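Local atomic coordinates of endo-1,4-beta-xylanase (PDB entry 1H12), a protein that hydrolyses internal beta-1,4 linkages of xylan at low temperature as a cold-adapted family 8 glycoside hydrolase, and probably acts on related beta-1,4-glucans. Residues Y53-V58 with N131-K136; H204-Y209 with T230-L235; G275-F280 with V328-G333. One frame throughout, in Å; residues are numbered along the deposited sequence.

Contact 1 of 3, residues Y53-V58 with N131-K136; sequences YTENGV and NGFVYK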
loop_
_atom_site.group_PDB
_atom_site.type_symbol
_atom_site.label_atom_id
_atom_site.label_comp_id
_atom_site.label_asym_id
_atom_site.label_seq_id
_atom_site.Cartn_x
_atom_site.Cartn_y
_atom_site.Cartn_z
ATOM N N TYR A 53 3.070 1.827 -22.988
ATOM C CA TYR A 53 4.422 2.281 -23.342
ATOM C C TYR A 53 4.814 1.615 -24.663
ATOM O O TYR A 53 4.754 0.383 -24.787
ATOM C CB TYR A 53 5.428 1.900 -22.256
ATOM C CG TYR A 53 6.840 2.276 -22.577
ATOM C CD1 TYR A 53 7.184 3.601 -22.816
ATOM C CD2 TYR A 53 7.806 1.336 -22.710
ATOM C CE1 TYR A 53 8.460 3.934 -23.189
ATOM C CE2 TYR A 53 9.117 1.656 -23.057
ATOM C CZ TYR A 53 9.423 2.974 -23.317
ATOM O OH TYR A 53 10.726 3.367 -23.705
ATOM N N THR A 54 5.148 2.451 -25.646
ATOM C CA THR A 54 5.571 2.000 -26.958
ATOM C C THR A 54 6.941 2.576 -27.293
ATOM O O THR A 54 7.327 3.632 -26.770
ATOM C CB THR A 54 4.581 2.435 -28.030
ATOM O OG1 THR A 54 4.582 3.869 -28.149
ATOM C CG2 THR A 54 3.152 1.988 -27.688
ATOM N N GLU A 55 7.675 1.873 -28.144
ATOM C CA GLU A 55 8.985 2.319 -28.598
ATOM C C GLU A 55 9.021 2.256 -30.102
ATOM O O GLU A 55 8.839 1.169 -30.680
ATOM C CB GLU A 55 10.135 1.475 -28.021
ATOM C CG GLU A 55 10.306 1.672 -26.519
ATOM C CD GLU A 55 11.430 0.920 -25.891
ATOM O OE1 GLU A 55 11.896 -0.103 -26.508
ATOM O OE2 GLU A 55 11.879 1.299 -24.771
ATOM N N ASN A 56 9.175 3.388 -30.742
ATOM C CA ASN A 56 9.150 3.440 -32.206
ATOM C C ASN A 56 7.920 2.791 -32.803
ATOM O O ASN A 56 7.982 2.108 -33.813
ATOM C CB ASN A 56 10.454 2.942 -32.829
ATOM C CG ASN A 56 11.631 3.825 -32.468
ATOM O OD1 ASN A 56 11.541 5.064 -32.502
ATOM N ND2 ASN A 56 12.663 3.262 -32.034
ATOM N N GLY A 57 6.785 2.993 -32.132
ATOM C CA GLY A 57 5.500 2.486 -32.572
ATOM C C GLY A 57 5.215 1.063 -32.222
ATOM O O GLY A 57 4.147 0.543 -32.564
ATOM N N VAL A 58 6.162 0.375 -31.584
ATOM C CA VAL A 58 6.014 -1.032 -31.195
ATOM C C VAL A 58 5.573 -1.058 -29.735
ATOM O O VAL A 58 6.237 -0.544 -28.855
ATOM C CB VAL A 58 7.303 -1.778 -31.367
ATOM C CG1 VAL A 58 7.163 -3.208 -30.956
ATOM C CG2 VAL A 58 7.863 -1.687 -32.800
ATOM N N ASN A 131 12.572 12.290 -25.801
ATOM C CA ASN A 131 12.225 11.572 -26.996
ATOM C C ASN A 131 11.174 10.490 -26.777
ATOM O O ASN A 131 10.834 9.782 -27.722
ATOM C CB ASN A 131 13.480 10.987 -27.630
ATOM C CG ASN A 131 14.502 12.020 -27.900
ATOM O OD1 ASN A 131 14.179 13.108 -28.398
ATOM N ND2 ASN A 131 15.782 11.746 -27.554
ATOM N N GLY A 132 10.641 10.387 -25.555
ATOM C CA GLY A 132 9.609 9.418 -25.222
ATOM C C GLY A 132 10.093 8.068 -24.723
ATOM O O GLY A 132 9.247 7.195 -24.528
ATOM N N PHE A 133 11.378 7.887 -24.470
ATOM C CA PHE A 133 11.885 6.602 -24.049
ATOM C C PHE A 133 12.116 6.569 -22.525
ATOM O O PHE A 133 12.550 7.558 -21.926
ATOM C CB PHE A 133 13.201 6.272 -24.762
ATOM C CG PHE A 133 13.041 6.082 -26.250
ATOM C CD1 PHE A 133 12.546 4.912 -26.757
ATOM C CD2 PHE A 133 13.402 7.076 -27.145
ATOM C CE1 PHE A 133 12.411 4.710 -28.106
ATOM C CE2 PHE A 133 13.265 6.888 -28.496
ATOM C CZ PHE A 133 12.768 5.714 -28.978
ATOM N N VAL A 134 11.861 5.423 -21.919
ATOM C CA VAL A 134 11.942 5.291 -20.486
ATOM C C VAL A 134 13.375 5.265 -19.979
ATOM O O VAL A 134 14.277 4.720 -20.623
ATOM C CB VAL A 134 11.172 4.045 -20.044
ATOM C CG1 VAL A 134 11.795 2.739 -20.466
ATOM C CG2 VAL A 134 10.842 4.078 -18.584
ATOM N N TYR A 135 13.591 5.860 -18.800
ATOM C CA TYR A 135 14.891 5.801 -18.138
ATOM C C TYR A 135 14.682 5.930 -16.659
ATOM O O TYR A 135 13.644 6.383 -16.167
ATOM C CB TYR A 135 15.856 6.908 -18.653
ATOM C CG TYR A 135 15.494 8.291 -18.196
ATOM C CD1 TYR A 135 14.443 8.989 -18.785
ATOM C CD2 TYR A 135 16.144 8.899 -17.131
ATOM C CE1 TYR A 135 14.074 10.254 -18.322
ATOM C CE2 TYR A 135 15.823 10.147 -16.697
ATOM C CZ TYR A 135 14.786 10.849 -17.286
ATOM O OH TYR A 135 14.395 12.098 -16.819
ATOM N N LYS A 136 15.670 5.469 -15.922
ATOM C CA LYS A 136 15.643 5.524 -14.453
ATOM C C LYS A 136 16.163 6.859 -13.956
ATOM O O LYS A 136 17.286 7.292 -14.264
ATOM C CB LYS A 136 16.525 4.417 -13.863
ATOM C CG LYS A 136 16.060 3.015 -14.244
ATOM C CD LYS A 136 16.903 1.912 -13.669
ATOM C CE LYS A 136 16.347 0.519 -13.929
ATOM N NZ LYS A 136 16.471 0.172 -15.394
HETATM O O HOH W 1 7.100 6.267 -25.965
#

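Contact 2 of 3, residues H204-Y209 with T230-L235; sequences HIPAFY and TKSRTL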
loop_
_atom_site.group_PDB
_atom_site.type_symbol
_atom_site.label_atom_id
_atom_site.label_comp_id
_atom_site.label_asym_id
_atom_site.label_seq_id
_atom_site.Cartn_x
_atom_site.Cartn_y
_atom_site.Cartn_z
ATOM N N HIS A 204 4.815 -1.638 6.583
ATOM C CA HIS A 204 4.519 -2.814 7.427
ATOM C C HIS A 204 3.118 -3.330 7.145
ATOM O O HIS A 204 2.122 -2.709 7.527
ATOM C CB HIS A 204 4.668 -2.421 8.874
ATOM C CG HIS A 204 6.091 -2.294 9.279
ATOM N ND1 HIS A 204 6.711 -3.313 9.944
ATOM C CD2 HIS A 204 7.021 -1.341 9.021
ATOM C CE1 HIS A 204 7.976 -2.964 10.099
ATOM N NE2 HIS A 204 8.205 -1.766 9.547
ATOM N N ILE A 205 3.059 -4.523 6.516
ATOM C CA ILE A 205 1.779 -5.168 6.217
ATOM C C ILE A 205 1.900 -6.568 6.767
ATOM O O ILE A 205 2.264 -7.509 6.042
ATOM C CB ILE A 205 1.432 -5.118 4.743
ATOM C CG1 ILE A 205 1.640 -3.698 4.199
ATOM C CG2 ILE A 205 0.015 -5.610 4.545
ATOM C CD1 ILE A 205 1.568 -3.577 2.783
ATOM N N PRO A 206 1.624 -6.779 8.057
ATOM C CA PRO A 206 2.022 -8.042 8.680
ATOM C C PRO A 206 1.406 -9.277 8.013
ATOM O O PRO A 206 2.086 -10.274 7.821
ATOM C CB PRO A 206 1.619 -7.873 10.141
ATOM C CG PRO A 206 1.737 -6.387 10.361
ATOM C CD PRO A 206 1.237 -5.761 9.065
ATOM N N ALA A 207 0.148 -9.185 7.599
ATOM C CA ALA A 207 -0.523 -10.307 6.980
ATOM C C ALA A 207 0.162 -10.729 5.708
ATOM O O ALA A 207 0.107 -11.919 5.348
ATOM C CB ALA A 207 -1.981 -9.977 6.726
ATOM N N PHE A 208 0.749 -9.797 4.953
ATOM C CA PHE A 208 1.489 -10.208 3.756
ATOM C C PHE A 208 2.603 -11.192 4.129
ATOM O O PHE A 208 2.857 -12.135 3.401
ATOM C CB PHE A 208 2.108 -9.016 3.008
ATOM C CG PHE A 208 1.165 -8.193 2.170
ATOM C CD1 PHE A 208 -0.198 -8.380 2.174
ATOM C CD2 PHE A 208 1.704 -7.220 1.331
ATOM C CE1 PHE A 208 -1.017 -7.581 1.382
ATOM C CE2 PHE A 208 0.897 -6.421 0.580
ATOM C CZ PHE A 208 -0.466 -6.586 0.595
ATOM N N TYR A 209 3.295 -10.932 5.235
ATOM C CA TYR A 209 4.417 -11.782 5.612
ATOM C C TYR A 209 3.918 -13.182 5.993
ATOM O O TYR A 209 4.578 -14.184 5.689
ATOM C CB TYR A 209 5.222 -11.157 6.731
ATOM C CG TYR A 209 5.586 -9.702 6.490
ATOM C CD1 TYR A 209 6.165 -9.254 5.328
ATOM C CD2 TYR A 209 5.313 -8.775 7.478
ATOM C CE1 TYR A 209 6.470 -7.925 5.159
ATOM C CE2 TYR A 209 5.613 -7.428 7.299
ATOM C CZ TYR A 209 6.182 -6.997 6.160
ATOM O OH TYR A 209 6.415 -5.638 6.045
ATOM N N THR A 230 5.633 -11.385 12.965
ATOM C CA THR A 230 5.562 -11.073 14.371
ATOM C C THR A 230 6.301 -9.798 14.685
ATOM O O THR A 230 5.817 -8.948 15.462
ATOM C CB THR A 230 6.145 -12.264 15.165
ATOM O OG1 THR A 230 5.361 -13.402 14.919
ATOM C CG2 THR A 230 6.166 -11.963 16.683
ATOM N N LYS A 231 7.475 -9.605 14.115
ATOM C CA LYS A 231 8.270 -8.417 14.379
ATOM C C LYS A 231 7.572 -7.188 13.797
ATOM O O LYS A 231 7.762 -6.091 14.353
ATOM C CB LYS A 231 9.668 -8.572 13.803
ATOM C CG LYS A 231 10.575 -9.436 14.689
ATOM C CD LYS A 231 11.990 -9.460 14.177
ATOM C CE LYS A 231 12.967 -10.143 15.059
ATOM N NZ LYS A 231 14.344 -10.306 14.389
ATOM N N SER A 232 6.812 -7.347 12.727
ATOM C CA SER A 232 6.119 -6.224 12.122
ATOM C C SER A 232 4.960 -5.767 13.019
ATOM O O SER A 232 4.759 -4.566 13.226
ATOM C CB SER A 232 5.655 -6.590 10.734
ATOM O OG SER A 232 4.993 -5.496 10.122
ATOM N N ARG A 233 4.213 -6.732 13.529
ATOM C CA ARG A 233 3.169 -6.378 14.489
ATOM C C ARG A 233 3.789 -5.705 15.722
ATOM O O ARG A 233 3.206 -4.757 16.258
ATOM C CB ARG A 233 2.308 -7.577 14.846
ATOM C CG ARG A 233 1.557 -8.145 13.653
ATOM C CD ARG A 233 0.453 -9.112 14.001
ATOM N NE ARG A 233 -0.195 -9.571 12.817
ATOM C CZ ARG A 233 0.185 -10.611 12.083
ATOM N NH1 ARG A 233 1.099 -11.486 12.506
ATOM N NH2 ARG A 233 -0.378 -10.802 10.913
ATOM N N THR A 234 4.931 -6.189 16.190
ATOM C CA THR A 234 5.581 -5.572 17.327
ATOM C C THR A 234 5.999 -4.148 17.010
ATOM O O THR A 234 5.807 -3.235 17.819
ATOM C CB THR A 234 6.734 -6.435 17.795
ATOM O OG1 THR A 234 6.226 -7.668 18.242
ATOM C CG2 THR A 234 7.512 -5.725 18.960
ATOM N N LEU A 235 6.565 -3.931 15.836
ATOM C CA LEU A 235 6.967 -2.586 15.432
ATOM C C LEU A 235 5.751 -1.655 15.414
ATOM O O LEU A 235 5.814 -0.536 15.927
ATOM C CB LEU A 235 7.678 -2.648 14.057
ATOM C CG LEU A 235 8.139 -1.351 13.404
ATOM C CD1 LEU A 235 7.060 -0.543 12.769
ATOM C CD2 LEU A 235 8.943 -0.507 14.329
#

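Contact 3 of 3, residues G275-F280 with V328-G333; sequences GQWYEF and VYSYGG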
loop_
_atom_site.group_PDB
_atom_site.type_symbol
_atom_site.label_atom_id
_atom_site.label_comp_id
_atom_site.label_asym_id
_atom_site.label_seq_id
_atom_site.Cartn_x
_atom_site.Cartn_y
_atom_site.Cartn_z
ATOM N N GLY A 275 10.614 13.464 9.567
ATOM C CA GLY A 275 10.228 12.097 9.885
ATOM C C GLY A 275 8.983 11.905 10.712
ATOM O O GLY A 275 8.329 10.868 10.613
ATOM N N GLN A 276 8.647 12.931 11.486
ATOM C CA GLN A 276 7.536 12.827 12.428
ATOM C C GLN A 276 6.250 13.312 11.827
ATOM O O GLN A 276 5.202 13.307 12.503
ATOM C CB GLN A 276 7.810 13.559 13.755
ATOM C CG GLN A 276 7.600 15.075 13.747
ATOM C CD GLN A 276 8.651 15.870 13.091
ATOM O OE1 GLN A 276 9.679 15.332 12.635
ATOM N NE2 GLN A 276 8.491 17.176 13.077
ATOM N N TRP A 277 6.254 13.718 10.569
ATOM C CA TRP A 277 4.986 14.087 9.959
ATOM C C TRP A 277 4.128 12.867 9.691
ATOM O O TRP A 277 4.605 11.842 9.218
ATOM C CB TRP A 277 5.228 14.756 8.588
ATOM C CG TRP A 277 5.633 16.183 8.659
ATOM C CD1 TRP A 277 6.036 16.882 9.751
ATOM C CD2 TRP A 277 5.619 17.116 7.581
ATOM N NE1 TRP A 277 6.274 18.193 9.404
ATOM C CE2 TRP A 277 5.995 18.352 8.092
ATOM C CE3 TRP A 277 5.329 17.009 6.256
ATOM C CZ2 TRP A 277 6.064 19.506 7.317
ATOM C CZ3 TRP A 277 5.376 18.182 5.469
ATOM C CH2 TRP A 277 5.743 19.384 6.049
ATOM N N TYR A 278 2.827 13.026 9.981
ATOM C CA TYR A 278 1.796 12.220 9.376
ATOM C C TYR A 278 1.571 12.836 8.026
ATOM O O TYR A 278 1.024 13.947 7.911
ATOM C CB TYR A 278 0.527 12.221 10.236
ATOM C CG TYR A 278 -0.701 11.658 9.577
ATOM C CD1 TYR A 278 -0.989 10.317 9.605
ATOM C CD2 TYR A 278 -1.570 12.476 8.897
ATOM C CE1 TYR A 278 -2.150 9.820 9.000
ATOM C CE2 TYR A 278 -2.701 12.006 8.309
ATOM C CZ TYR A 278 -3.020 10.677 8.358
ATOM O OH TYR A 278 -4.185 10.231 7.761
ATOM N N GLU A 279 2.038 12.178 6.984
ATOM C CA GLU A 279 1.984 12.674 5.620
ATOM C C GLU A 279 1.513 11.548 4.705
ATOM O O GLU A 279 0.847 10.606 5.128
ATOM C CB GLU A 279 3.312 13.354 5.235
ATOM C CG GLU A 279 4.547 12.537 5.489
ATOM C CD GLU A 279 4.460 11.103 4.985
ATOM O OE1 GLU A 279 4.863 10.796 3.833
ATOM O OE2 GLU A 279 3.899 10.285 5.773
ATOM N N PHE A 280 1.817 11.639 3.414
ATOM C CA PHE A 280 1.265 10.741 2.433
ATOM C C PHE A 280 1.551 9.269 2.704
ATOM O O PHE A 280 0.644 8.463 2.589
ATOM C CB PHE A 280 1.754 11.189 1.050
ATOM C CG PHE A 280 1.576 12.734 0.895
ATOM C CD1 PHE A 280 0.303 13.241 0.679
ATOM C CD2 PHE A 280 2.626 13.664 1.197
ATOM C CE1 PHE A 280 0.073 14.628 0.611
ATOM C CE2 PHE A 280 2.361 15.028 1.126
ATOM C CZ PHE A 280 1.102 15.482 0.839
ATOM N N VAL A 328 -1.729 16.558 6.149
ATOM C CA VAL A 328 -0.447 16.519 6.851
ATOM C C VAL A 328 -0.565 17.128 8.252
ATOM O O VAL A 328 -1.029 18.273 8.431
ATOM C CB VAL A 328 0.655 17.231 6.090
ATOM C CG1 VAL A 328 1.976 17.210 6.860
ATOM C CG2 VAL A 328 0.865 16.646 4.716
ATOM N N TYR A 329 -0.196 16.359 9.246
ATOM C CA TYR A 329 -0.117 16.821 10.662
ATOM C C TYR A 329 1.275 16.569 11.174
ATOM O O TYR A 329 1.933 15.609 10.787
ATOM C CB TYR A 329 -1.149 16.099 11.555
ATOM C CG TYR A 329 -2.559 16.571 11.280
ATOM C CD1 TYR A 329 -3.331 16.004 10.285
ATOM C CD2 TYR A 329 -3.086 17.602 12.005
ATOM C CE1 TYR A 329 -4.591 16.496 10.004
ATOM C CE2 TYR A 329 -4.347 18.131 11.706
ATOM C CZ TYR A 329 -5.083 17.585 10.697
ATOM O OH TYR A 329 -6.327 18.095 10.327
ATOM N N SER A 330 1.721 17.393 12.136
ATOM C CA SER A 330 2.974 17.171 12.836
ATOM C C SER A 330 2.754 17.531 14.293
ATOM O O SER A 330 2.275 18.628 14.595
ATOM C CB SER A 330 4.081 18.064 12.270
ATOM O OG SER A 330 5.297 17.786 12.901
ATOM N N TYR A 331 3.010 16.606 15.195
ATOM C CA TYR A 331 2.752 16.832 16.613
ATOM C C TYR A 331 1.323 17.268 16.880
ATOM O O TYR A 331 1.059 18.108 17.767
ATOM C CB TYR A 331 3.742 17.810 17.199
ATOM C CG TYR A 331 5.186 17.397 17.173
ATOM C CD1 TYR A 331 5.636 16.270 17.815
ATOM C CD2 TYR A 331 6.126 18.151 16.509
ATOM C CE1 TYR A 331 7.000 15.973 17.874
ATOM C CE2 TYR A 331 7.480 17.844 16.531
ATOM C CZ TYR A 331 7.886 16.762 17.205
ATOM O OH TYR A 331 9.233 16.441 17.322
ATOM N N GLY A 332 0.379 16.721 16.100
ATOM C CA GLY A 332 -1.012 17.068 16.266
ATOM C C GLY A 332 -1.456 18.395 15.642
ATOM O O GLY A 332 -2.609 18.750 15.752
ATOM N N GLY A 333 -0.553 19.079 14.989
ATOM C CA GLY A 333 -0.817 20.372 14.371
ATOM C C GLY A 333 -0.923 20.320 12.876
ATOM O O GLY A 333 -0.061 19.733 12.212
HETATM O O HOH W 2 3.961 13.775 14.864
#

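Contact 1 of 3, residues Y53-V58 with N131-K136
Tyr-53 reaches across from its strand so that the outer end of its ring lies against Val-134, with CZ 3.7 Å from the CG1 methyl of Val-134. The reach comes from its first torsion: CG stands anti to the backbone N (chi1 177°), and the phenol is carried straight over to the other segment. The backbone N of Val-134 donates to Tyr-53 OH over 3.0 Å in a nearly straight bond (165°), while the hydroxyl donates its own hydrogen bond to OE2 of Glu-55, 2.6 Å away, on the lone pair that faces away from the other carboxylate oxygen. Tyrosine suits this place because one oxygen can accept a backbone N-H and donate to a carboxylate; the carboxylate probably polarises the phenol and makes it a better acceptor.

Phe-133 is met at its edge. The extended chain of Glu-55 runs obliquely past this rim, its CG 3.9 Å from CD1 of Phe-133, so an acidic residue serves here through its methylenes as well as its charge. Farther round the ring, the Asn-56 amide stands steeply to the phenyl plane (68°), with OD1 3.8 Å from CZ of Phe-133. A water completes the junction by donating to both Thr-54 O (2.8 Å) and Gly-132 O (2.7 Å). Gly-132 has a positive phi at which a side chain would press on the preceding carbonyl, which explains the residue type.

Helix 93-107 adds Tyr-106, whose ring meets Tyr-53 edge-to-face, and Phe-102, which touches Val-134. The end of strand 50-55 thus meets the start of strand 134-136 and the loop before it through the Tyr-53 hydroxyl on a backbone N-H, side-chain contacts and one water: the outermost strands of a five-stranded antiparallel sheet, not directly paired, beside a type I' hairpin turn.

Contact 2 of 3, residues H204-Y209 with T230-L235
The imidazole of His-204 carries the CD1 methyl of Leu-235 on one face, 3.6 Å above the plane and over the ring centre, with Ser-232 at its edge. The Tyr-209 ring has Ile-205 O over one face, 3.5 Å above the plane, and Ser-232 OG at its edge, 3.5 Å from CE2 of Tyr-209. The Arg-233 guanidinium has CB of Pro-206 over one face, 3.4 Å above the plane.

Leu-235 makes a CH-pi contact, almost along the imidazole normal (11°). With chi1 at -179° the Ser-232 hydroxyl swings to ND1 of His-204, and OG and ND1 share a hydrogen bond of 2.8 Å. The other ring nitrogen bonds to Thr-199, so the imidazole is held at two points and its rotation is fixed.

Ser-232 OG also lies 3.4 Å from CG of Pro-206. A small residue is needed here, because the CA atoms of Pro-206 and Ser-232 approach to 5.7 Å. The site joins the start of helix 206-215, with Ile-205 at its N-cap and Pro-206 in its first turn, to the middle of helix 219-243, within the (alpha/alpha)6 barrel of family 8 glycoside hydrolases.

The arginine chain passes at a slant over the proline, CG of Arg-233 to CB of Pro-206 3.5 Å, and its charged end continues to salt bridges with Asp-210 and Asp-292. Tyr-209 OH bonds to Glu-147.

Contact 3 of 3, residues G275-F280 with V328-G333
Two short antiparallel strands, 277-278 and 329-330, pair here at one side of a small three-stranded sheet. Tyr-278 and Tyr-329 form the hydrogen-bonded pair: Tyr-278 N donates to Tyr-329 O (2.8 Å), and Tyr-329 N returns the bond to Tyr-278 O (3.0 Å). The CA of Val-328 adds a CA-H...O contact of 3.1 Å to Tyr-278 O. Both tyrosine rings leave the same face of the sheet side by side, with their near edges in touch, and their hydroxyls reach Gln-344 and Glu-326 respectively.

The other face is built around Trp-277. One branch of Val-328 lies over its indole, the CG1 methyl 3.4 Å from CE3 of Trp-277 and displaced toward the rim, a placement set by chi1 of 178°. The second branch, CG2, is turned to Phe-280, whose CZ it approaches to 4.1 Å. A beta-branched residue suits the place, since each methyl serves a different aromatic ring. Ser-330 is small enough to leave room for the indole, and its CB comes within 3.4 Å of CD1 of Trp-277.

Gln-276 bends at chi2 (-76°), bringing its amide back to Ser-330: NE2 donates to OG over 3.3 Å, a long bond with the partner tilted from the amide plane, while OE1 accepts from Gly-265 N. Its CG methylene covers one face of the Tyr-331 ring. A water bridges Gln-276 O and Tyr-331 N, linking the residue before strand 277-278 to the type I' turn from Ser-330 to Gly-333, where a side chain at Gly-332 would press on the carbonyl oxygen of Tyr-331.

The side chain of Phe-280 lies about 6 Å from the bound xylose and touches Gln-327, a residue of the sugar pocket. Strand 277-278 thus adds to the edge of a beta-hairpin, strands 329-330 and 333-334, beside that pocket.

The three contacts follow one another along the chain, each closing before the next opens, and all belong to the one family 8 domain. Contact 1 belongs to the five-stranded sheet near the surface, its centre 28 Å from that of the chain, whereas contact 2 joins two barrel helices closer to the middle, on the opposite side of the chain's centre. Contacts 2 and 3 are the nearer neighbours, with centres 22 Å apart; the centre of contact 1 is 38 Å from either. Strand 277-278 is the next regular element after helix 219-243, reached through a long loop. None of the contacts touch, and contact 3, in the three-stranded sheet, alone lies beside the sugar pocket.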